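Local atomic coordinates of folylpolyglutamate synthase/dihydrofolate synthase (Thermotoga maritima, PDB entry 1O5Z), a protein that probably adds L-glutamate to dihydropteroate and to tetrahydrofolate polyglutamate chains, using ATP and magnesium, in folate biosynthesis. Residues L50-I55 and D150-E155. Residues are numbered along the deposited sequence; the frame is centred on the assembly and turned at random.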
# COMPACT_ATOMS: atom_id res chain seq x y z
N LEU A 50 15.94 8.37 -14.33
CA LEU A 50 16.29 7.83 -15.63
C LEU A 50 17.52 6.92 -15.58
O LEU A 50 18.06 6.49 -16.59
CB LEU A 50 16.59 9.00 -16.57
CG LEU A 50 15.47 10.01 -16.72
CD1 LEU A 50 15.94 11.19 -17.62
CD2 LEU A 50 14.27 9.28 -17.25
N GLU A 51 17.91 6.60 -14.37
CA GLU A 51 19.19 5.98 -14.10
C GLU A 51 19.05 4.48 -13.94
O GLU A 51 20.03 3.84 -13.65
CB GLU A 51 19.71 6.57 -12.79
CG GLU A 51 21.16 6.86 -12.76
CD GLU A 51 21.42 8.21 -13.33
OE1 GLU A 51 21.17 9.19 -12.56
OE2 GLU A 51 21.83 8.28 -14.52
N TYR A 52 17.83 3.92 -14.07
CA TYR A 52 17.57 2.51 -13.83
C TYR A 52 16.24 2.15 -14.48
O TYR A 52 15.43 3.00 -14.74
CB TYR A 52 17.53 2.19 -12.32
CG TYR A 52 16.90 3.31 -11.48
CD1 TYR A 52 15.51 3.49 -11.42
CD2 TYR A 52 17.70 4.23 -10.82
CE1 TYR A 52 14.95 4.57 -10.73
CE2 TYR A 52 17.14 5.28 -10.09
CZ TYR A 52 15.80 5.46 -10.09
OH TYR A 52 15.26 6.45 -9.37
N LYS A 53 16.03 0.87 -14.73
CA LYS A 53 14.76 0.35 -15.21
C LYS A 53 13.71 0.50 -14.13
O LYS A 53 14.02 0.56 -12.94
CB LYS A 53 14.85 -1.13 -15.63
CG LYS A 53 15.93 -1.48 -16.65
CD LYS A 53 15.74 -0.62 -17.92
CE LYS A 53 16.77 -0.92 -19.06
NZ LYS A 53 16.99 0.29 -19.95
N THR A 54 12.46 0.51 -14.55
CA THR A 54 11.39 0.92 -13.69
C THR A 54 10.17 0.07 -13.99
O THR A 54 10.00 -0.42 -15.13
CB THR A 54 11.24 2.44 -13.95
OG1 THR A 54 11.59 3.17 -12.74
CG2 THR A 54 9.93 2.84 -14.30
N ILE A 55 9.36 -0.19 -12.95
CA ILE A 55 8.05 -0.84 -13.12
C ILE A 55 7.06 0.01 -12.38
O ILE A 55 7.33 0.48 -11.30
CB ILE A 55 8.05 -2.29 -12.59
CG1 ILE A 55 8.99 -3.12 -13.43
CG2 ILE A 55 6.63 -2.89 -12.62
CD1 ILE A 55 9.31 -4.47 -12.77
N ASP A 150 19.16 -1.78 -9.82
CA ASP A 150 18.96 -2.32 -11.17
C ASP A 150 17.58 -1.89 -11.65
O ASP A 150 17.39 -1.53 -12.80
CB ASP A 150 18.98 -3.85 -11.16
CG ASP A 150 20.32 -4.42 -10.74
OD1 ASP A 150 21.36 -3.86 -11.19
OD2 ASP A 150 20.41 -5.44 -9.98
N ILE A 151 16.63 -1.96 -10.73
CA ILE A 151 15.27 -1.66 -11.04
C ILE A 151 14.53 -1.05 -9.87
O ILE A 151 14.79 -1.37 -8.70
CB ILE A 151 14.56 -2.92 -11.59
CG1 ILE A 151 13.09 -2.67 -11.75
CG2 ILE A 151 14.82 -4.15 -10.75
CD1 ILE A 151 12.48 -3.69 -12.62
N ALA A 152 13.63 -0.14 -10.21
CA ALA A 152 12.76 0.48 -9.21
C ALA A 152 11.30 0.10 -9.47
O ALA A 152 10.85 0.15 -10.59
CB ALA A 152 12.95 2.00 -9.18
N VAL A 153 10.59 -0.33 -8.43
CA VAL A 153 9.16 -0.61 -8.51
C VAL A 153 8.44 0.50 -7.83
O VAL A 153 8.68 0.78 -6.66
CB VAL A 153 8.82 -1.95 -7.87
CG1 VAL A 153 7.36 -2.30 -8.04
CG2 VAL A 153 9.69 -3.05 -8.49
N LEU A 154 7.54 1.15 -8.57
CA LEU A 154 6.90 2.37 -8.12
C LEU A 154 5.41 2.20 -8.04
O LEU A 154 4.75 1.98 -9.03
CB LEU A 154 7.22 3.50 -9.08
CG LEU A 154 8.71 3.56 -9.42
CD1 LEU A 154 8.89 4.34 -10.70
CD2 LEU A 154 9.41 4.21 -8.28
N GLU A 155 4.91 2.37 -6.84
CA GLU A 155 3.51 2.48 -6.59
C GLU A 155 3.04 3.94 -6.85
O GLU A 155 3.55 4.90 -6.27
CB GLU A 155 3.21 2.06 -5.13
CG GLU A 155 1.73 2.18 -4.80
CD GLU A 155 1.39 1.94 -3.38
OE1 GLU A 155 2.28 1.71 -2.55
OE2 GLU A 155 0.17 1.96 -3.13
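Lys53, Thr54 and Ile55 pair with Ile151, Ala152 and Val153 as neighbouring parallel strands. They belong to the central sheet of the P-loop NTPase-like Mur ligase middle domain. Strand 53-58 leads into the P-loop, which helix 63-77 follows. Strand 151-155 has strand 81-84 on its other edge.

The backbone bonds alternate between the strands. Ala152 N donates to Lys53 O at 2.8 Å. Ile55 N donates to Ala152 O at 2.8 Å, and Leu154 N to Ile55 O, also at 2.8 Å. Thr54 CA adds a CA-H...O contact to Ala152 O at 3.2 Å. At the start of the pairing, Lys53 N makes a weak 3.4 Å bond to Asp150 O, just before strand 151-155.

The side chain of Ile151 starts beside the neighbouring backbone. Its CB is 3.8 Å from Lys53 O, and CG1 passes the same oxygen. With CG1 anti to the backbone N (chi1 173°), the branch extends along the sheet face that carries Ile55. CD1 then meets CG1 and CD1 of Ile55, and the two side chains cross obliquely. Val70 and Leu74 of helix 63-77 touch Ile55 on this face. With an alanine here, the CD1 contact is gone, and the tip of Ile55 would probably lose this neighbour and be freer to turn.

Tyr52, Thr54, Ala152 and Leu154 occupy the opposite face, against helix 132-146 and the loop with Val168. Ala152 CB lies obliquely to the Tyr52 ring, 3.6 Å from CE1. The Tyr52 hydroxyl is hydrogen-bonded to Phe141 O. Thr54 OG1 is buried with no hydrogen-bond partner in the model; Leu154 CD1 lies against it. On the isoleucine face, Ile55 CD1 and Ile151 CD1 are 3.3 Å apart, tighter than usual van der Waals contact.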